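Local coordinates for protein contact-dependent inhibitor I (Escherichia coli NC101, PDB 5I4Q) that is an immunity protein that binds the toxin of its contact-dependent growth inhibition system, CdiA, and probably neutralises it, at residues E30-E33 with S34-Q38; Y70-G73 with K74-D78. All blocks are in the same frame, centred on the assembly; numbering follows the deposited sequence.

Contact 1: E30-E33 with S34-Q38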
ATOM      1  N   GLU B  30       8.070  19.503   1.528  1.00 54.98           N
ATOM      2  CA  GLU B  30       8.280  20.789   2.165  1.00 60.82           C
ATOM      3  C   GLU B  30       9.766  21.061   2.367  1.00 58.43           C
ATOM      4  O   GLU B  30      10.248  22.126   2.026  1.00 56.49           O
ATOM      5  CB  GLU B  30       7.529  20.843   3.511  1.00 69.43           C
ATOM      6  CG  GLU B  30       6.005  21.027   3.370  1.00 77.63           C
ATOM      7  CD  GLU B  30       5.177  20.709   4.644  1.00 84.61           C
ATOM      8  OE1 GLU B  30       5.739  20.667   5.768  1.00 83.81           O
ATOM      9  OE2 GLU B  30       3.940  20.485   4.518  1.00 81.77           O
ATOM     10  N   CYS B  31      10.481  20.087   2.922  1.00 58.55           N
ATOM     11  CA  CYS B  31      11.918  20.205   3.195  1.00 59.28           C
ATOM     12  C   CYS B  31      12.743  20.490   1.891  1.00 54.53           C
ATOM     13  O   CYS B  31      13.655  21.316   1.848  1.00 50.86           O
ATOM     14  CB  CYS B  31      12.392  18.928   3.883  1.00 64.39           C
ATOM     15  SG  CYS B  31      13.768  19.160   5.016  1.00 84.76           S
ATOM     16  N   ILE B  32      12.361  19.834   0.815  1.00 48.57           N
ATOM     17  CA  ILE B  32      12.970  20.055  -0.467  1.00 50.01           C
ATOM     18  C   ILE B  32      12.656  21.448  -1.025  1.00 51.60           C
ATOM     19  O   ILE B  32      13.555  22.059  -1.565  1.00 47.62           O
ATOM     20  CB  ILE B  32      12.525  19.001  -1.469  1.00 47.61           C
ATOM     21  CG1 ILE B  32      13.132  17.651  -1.095  1.00 48.24           C
ATOM     22  CG2 ILE B  32      12.876  19.445  -2.866  1.00 45.17           C
ATOM     23  CD1 ILE B  32      12.476  16.481  -1.820  1.00 54.01           C
ATOM     24  N   GLU B  33      11.411  21.937  -0.882  1.00 55.43           N
ATOM     25  CA  GLU B  33      11.034  23.293  -1.340  1.00 58.09           C
ATOM     26  C   GLU B  33      11.931  24.350  -0.690  1.00 53.29           C
ATOM     27  O   GLU B  33      12.325  25.308  -1.328  1.00 55.43           O
ATOM     28  CB  GLU B  33       9.584  23.633  -0.993  1.00 63.15           C
ATOM     29  CG  GLU B  33       8.508  22.940  -1.818  1.00 74.23           C
ATOM     30  CD  GLU B  33       7.083  23.291  -1.355  1.00 80.97           C
ATOM     31  OE1 GLU B  33       6.866  23.546  -0.137  1.00 83.78           O
ATOM     32  OE2 GLU B  33       6.178  23.304  -2.216  1.00 82.77           O
ATOM     33  N   SER B  34      12.217  24.141   0.585  1.00 51.98           N
ATOM     34  CA  SER B  34      13.046  25.019   1.408  1.00 54.40           C
ATOM     35  C   SER B  34      14.529  24.949   1.050  1.00 52.34           C
ATOM     36  O   SER B  34      15.176  25.978   1.030  1.00 56.61           O
ATOM     37  CB  SER B  34      12.803  24.695   2.899  1.00 55.87           C
ATOM     38  OG  SER B  34      13.830  25.150   3.752  1.00 59.54           O
ATOM     39  N   LEU B  35      15.059  23.754   0.767  1.00 49.42           N
ATOM     40  CA  LEU B  35      16.454  23.592   0.295  1.00 47.29           C
ATOM     41  C   LEU B  35      16.694  24.216  -1.033  1.00 44.44           C
ATOM     42  O   LEU B  35      17.734  24.826  -1.265  1.00 45.83           O
ATOM     43  CB  LEU B  35      16.842  22.134   0.162  1.00 47.70           C
ATOM     44  CG  LEU B  35      17.262  21.471   1.449  1.00 52.81           C
ATOM     45  CD1 LEU B  35      17.365  19.977   1.212  1.00 55.88           C
ATOM     46  CD2 LEU B  35      18.579  22.030   1.941  1.00 54.48           C
ATOM     47  N   VAL B  36      15.747  24.012  -1.937  1.00 46.45           N
ATOM     48  CA  VAL B  36      15.784  24.653  -3.246  1.00 44.83           C
ATOM     49  C   VAL B  36      15.834  26.181  -3.050  1.00 47.57           C
ATOM     50  O   VAL B  36      16.661  26.831  -3.657  1.00 47.14           O
ATOM     51  CB  VAL B  36      14.598  24.234  -4.123  1.00 46.24           C
ATOM     52  CG1 VAL B  36      14.543  25.068  -5.408  1.00 48.60           C
ATOM     53  CG2 VAL B  36      14.678  22.737  -4.519  1.00 45.58           C
ATOM     54  N   HIS B  37      14.969  26.728  -2.192  1.00 48.08           N
ATOM     55  CA  HIS B  37      14.956  28.161  -1.894  1.00 55.40           C
ATOM     56  C   HIS B  37      16.297  28.637  -1.356  1.00 53.02           C
ATOM     57  O   HIS B  37      16.840  29.610  -1.883  1.00 54.71           O
ATOM     58  CB  HIS B  37      13.844  28.469  -0.901  1.00 58.95           C
ATOM     59  CG  HIS B  37      13.629  29.921  -0.643  1.00 67.37           C
ATOM     60  ND1 HIS B  37      13.198  30.794  -1.620  1.00 73.08           N
ATOM     61  CD2 HIS B  37      13.721  30.649   0.502  1.00 68.60           C
ATOM     62  CE1 HIS B  37      13.073  32.002  -1.099  1.00 72.53           C
ATOM     63  NE2 HIS B  37      13.369  31.936   0.189  1.00 71.20           N
ATOM     64  N   GLN B  38      16.844  27.929  -0.364  1.00 52.58           N
ATOM     65  CA  GLN B  38      18.146  28.287   0.235  1.00 54.23           C
ATOM     66  C   GLN B  38      19.274  28.247  -0.778  1.00 54.12           C
ATOM     67  O   GLN B  38      20.070  29.183  -0.851  1.00 59.71           O
ATOM     68  CB  GLN B  38      18.525  27.382   1.407  1.00 56.25           C
ATOM     69  CG  GLN B  38      17.626  27.466   2.632  1.00 60.64           C
ATOM     70  CD  GLN B  38      17.891  26.337   3.637  1.00 64.76           C
ATOM     71  OE1 GLN B  38      16.998  25.538   3.954  1.00 69.48           O
ATOM     72  NE2 GLN B  38      19.113  26.265   4.137  1.00 68.02           N
TER

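Contact 2: Y70-G73 with K74-D78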
ATOM      1  N   TYR B  70       6.865   1.972  -4.035  1.00 37.41           N
ATOM      2  CA  TYR B  70       5.817   2.921  -3.726  1.00 36.80           C
ATOM      3  C   TYR B  70       5.887   4.002  -4.778  1.00 38.26           C
ATOM      4  O   TYR B  70       6.887   4.695  -4.910  1.00 39.04           O
ATOM      5  CB  TYR B  70       5.890   3.473  -2.306  1.00 37.71           C
ATOM      6  CG  TYR B  70       4.671   4.367  -2.021  1.00 40.20           C
ATOM      7  CD1 TYR B  70       4.638   5.701  -2.437  1.00 37.37           C
ATOM      8  CD2 TYR B  70       3.543   3.847  -1.401  1.00 40.67           C
ATOM      9  CE1 TYR B  70       3.519   6.480  -2.210  1.00 41.17           C
ATOM     10  CE2 TYR B  70       2.415   4.630  -1.183  1.00 41.27           C
ATOM     11  CZ  TYR B  70       2.415   5.939  -1.587  1.00 40.18           C
ATOM     12  OH  TYR B  70       1.322   6.665  -1.404  1.00 39.91           O
ATOM     13  N   LYS B  71       4.808   4.161  -5.526  1.00 41.01           N
ATOM     14  CA  LYS B  71       4.742   5.145  -6.611  1.00 45.91           C
ATOM     15  C   LYS B  71       4.113   6.435  -6.042  1.00 44.52           C
ATOM     16  O   LYS B  71       2.986   6.421  -5.614  1.00 42.43           O
ATOM     17  CB  LYS B  71       3.926   4.560  -7.774  1.00 54.99           C
ATOM     18  CG  LYS B  71       3.891   5.448  -9.017  1.00 64.58           C
ATOM     19  CD  LYS B  71       2.962   4.896 -10.113  1.00 72.98           C
ATOM     20  CE  LYS B  71       2.928   5.766 -11.388  1.00 78.95           C
ATOM     21  NZ  LYS B  71       2.110   7.021 -11.283  1.00 83.55           N
ATOM     22  N   PRO B  72       4.874   7.545  -5.960  1.00 42.69           N
ATOM     23  CA  PRO B  72       4.356   8.765  -5.355  1.00 44.50           C
ATOM     24  C   PRO B  72       3.590   9.656  -6.359  1.00 46.51           C
ATOM     25  O   PRO B  72       3.477   9.294  -7.511  1.00 46.29           O
ATOM     26  CB  PRO B  72       5.654   9.456  -4.890  1.00 44.04           C
ATOM     27  CG  PRO B  72       6.602   9.144  -5.988  1.00 41.19           C
ATOM     28  CD  PRO B  72       6.273   7.703  -6.336  1.00 41.39           C
ATOM     29  N   GLY B  73       3.109  10.823  -5.918  1.00 52.30           N
ATOM     30  CA  GLY B  73       2.498  11.810  -6.814  1.00 55.40           C
ATOM     31  C   GLY B  73       3.463  12.329  -7.871  1.00 59.02           C
ATOM     32  O   GLY B  73       4.644  12.382  -7.643  1.00 56.67           O
ATOM     33  N   LYS B  74       2.931  12.729  -9.023  1.00 67.72           N
ATOM     34  CA  LYS B  74       3.695  13.249 -10.173  1.00 70.78           C
ATOM     35  C   LYS B  74       4.801  14.225  -9.804  1.00 65.55           C
ATOM     36  O   LYS B  74       5.886  14.163 -10.350  1.00 64.81           O
ATOM     37  CB  LYS B  74       2.731  13.929 -11.155  1.00 82.70           C
ATOM     38  CG  LYS B  74       3.351  14.462 -12.447  1.00 94.56           C
ATOM     39  CD  LYS B  74       3.592  13.382 -13.505  1.00102.22           C
ATOM     40  CE  LYS B  74       4.467  13.891 -14.663  1.00106.34           C
ATOM     41  NZ  LYS B  74       3.824  14.936 -15.515  1.00108.13           N
ATOM     42  N   ARG B  75       4.523  15.117  -8.878  1.00 60.87           N
ATOM     43  CA  ARG B  75       5.507  16.072  -8.443  1.00 61.12           C
ATOM     44  C   ARG B  75       6.792  15.449  -7.923  1.00 55.83           C
ATOM     45  O   ARG B  75       7.906  15.823  -8.350  1.00 49.34           O
ATOM     46  CB  ARG B  75       4.913  16.993  -7.378  1.00 66.19           C
ATOM     47  CG  ARG B  75       5.409  18.416  -7.509  1.00 70.52           C
ATOM     48  CD  ARG B  75       4.597  19.373  -6.659  1.00 72.61           C
ATOM     49  NE  ARG B  75       5.187  20.702  -6.785  1.00 75.39           N
ATOM     50  CZ  ARG B  75       5.770  21.390  -5.809  1.00 76.54           C
ATOM     51  NH1 ARG B  75       5.829  20.914  -4.570  1.00 79.21           N
ATOM     52  NH2 ARG B  75       6.279  22.583  -6.077  1.00 79.53           N
ATOM     53  N   ILE B  76       6.625  14.539  -6.970  1.00 52.10           N
ATOM     54  CA  ILE B  76       7.733  13.771  -6.413  1.00 49.64           C
ATOM     55  C   ILE B  76       8.364  12.836  -7.481  1.00 45.20           C
ATOM     56  O   ILE B  76       9.551  12.698  -7.502  1.00 43.55           O
ATOM     57  CB  ILE B  76       7.247  12.931  -5.230  1.00 52.09           C
ATOM     58  CG1 ILE B  76       6.710  13.830  -4.112  1.00 57.90           C
ATOM     59  CG2 ILE B  76       8.334  11.995  -4.717  1.00 47.89           C
ATOM     60  CD1 ILE B  76       7.813  14.462  -3.286  1.00 60.52           C
ATOM     61  N   GLN B  77       7.588  12.221  -8.359  1.00 43.92           N
ATOM     62  CA  GLN B  77       8.150  11.447  -9.473  1.00 46.83           C
ATOM     63  C   GLN B  77       9.045  12.267 -10.387  1.00 47.06           C
ATOM     64  O   GLN B  77      10.116  11.833 -10.752  1.00 46.04           O
ATOM     65  CB  GLN B  77       7.084  10.812 -10.327  1.00 52.24           C
ATOM     66  CG  GLN B  77       6.931   9.320 -10.151  1.00 60.33           C
ATOM     67  CD  GLN B  77       5.627   8.809 -10.767  1.00 70.67           C
ATOM     68  OE1 GLN B  77       4.529   9.074 -10.252  1.00 77.58           O
ATOM     69  NE2 GLN B  77       5.737   8.080 -11.864  1.00 75.48           N
ATOM     70  N   ASP B  78       8.605  13.456 -10.751  1.00 49.66           N
ATOM     71  CA  ASP B  78       9.415  14.367 -11.534  1.00 51.31           C
ATOM     72  C   ASP B  78      10.655  14.772 -10.798  1.00 46.66           C
ATOM     73  O   ASP B  78      11.736  14.777 -11.387  1.00 45.27           O
ATOM     74  CB  ASP B  78       8.633  15.613 -11.927  1.00 57.24           C
ATOM     75  CG  ASP B  78       7.551  15.316 -12.954  1.00 63.28           C
ATOM     76  OD1 ASP B  78       7.598  14.256 -13.652  1.00 66.23           O
ATOM     77  OD2 ASP B  78       6.630  16.144 -13.056  1.00 72.56           O
TER

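Contact 1: E30-E33 with S34-Q38
Ile32 O accepts the backbone N-H of Val36 at 3.0 Å, the straightest (170°) of four consecutive i to i+4 bonds in these two and a half turns of alpha-helix, part of the long helix 4-40. Glu30 O, Cys31 O and Glu33 O are taken in the same way by the N-H groups of Ser34, Leu35 and His37. On the buried side the same pair meets again through its branches. Val36 has CG1 anti to its backbone N (chi1 172°), which places CG2 beside that N and 3.2 Å from Ile32 O, a tight approach. Val36 CG2 also meets Ile32 CG2 at 4.1 Å, the two branched chains lying at a slant to each other. Beside Val36, Leu35 sets its CG 3.6 Å from Cys31 O, an apolar carbon next to an acceptor that already holds Leu35 N. Ile32 and Leu35 face helix 44-66, on Leu54 and Leu50 respectively, and Ile32 also reaches Trp104. On the exposed side His37 CB rests against Glu33 O, and Ser34 OG gives a weak hydrogen bond to Gln38 OE1 at 3.2 Å.

Contact 2: Y70-G73 with K74-D78
This is the N-terminus of helix 74-82, with Gly73 at the N-cap and the loop 70-73 leading into it. Gly73 O receives the N-H of Gln77 at 3.0 Å, nearly straight (168°) and in the carbonyl plane, which closes the first turn. Gly73 has no side chain with which to cap the turn, and the residues next to it supply the side-chain contacts. The CB of Pro72 points toward the helix, where Pro72 CG meets Ile76 CG2 at 3.6 Å and Pro72 CB lies almost as near the same methyl. Ile76 CB points toward the loop, and with CG2 anti to the backbone N that methyl meets the ring, while CG1 leads away. Gln77 crosses the ring at a slant, its CG 4.2 Å from both Pro72 CG and Pro72 CD. The Gln77 chain is extended beyond CG and brings its amide back over the loop. There Lys71, straight until it bends at chi4 (-77°), gives a weak hydrogen bond from NZ to Gln77 OE1 at 3.3 Å, for the amide as modelled. Gln77 OE1 is only 2.9 Å from Pro72 O, and as both are acceptors, the orientation of the amide, and the lysine bond with it, remains doubtful. Across the first turn Lys74 NZ and Asp78 OD2 form a long salt bridge of 3.9 Å. Lys74, Gln77 and Asp78 pack against Lys92, Val91 and Lys90 of the CdiA chain, so this helix start belongs to the toxin-binding surface. On the inner side Pro72 rests on Leu25 of helix 4-40 and Met64 of helix 44-66, while Arg75 reaches across to a salt bridge with Glu29 of helix 4-40 and a cation-pi contact with Trp104.

How the contacts relate
Contact 1 is a mid-helix segment and contact 2 a helix start, their centres about 17 Å apart, each with a buried apolar and an exposed polar side. In contact 1 the backbone bonds do most of the joining, with a few branch contacts beside them; in contact 2 the turn is beginning, and side chains from the loop do more. Both lean on helix 44-66. They meet in a long, weak ion pair between helices 4-40 and 74-82, Glu33 OE2 to Arg75 NH1 at 3.4 Å, though the strongest partner of Arg75 is Glu29. No other protein chain of the assembly touches contact 1, whereas contact 2 meets CdiA, and its Tyr70 meets Tyr14 of a second immunity-protein copy edge-to-face.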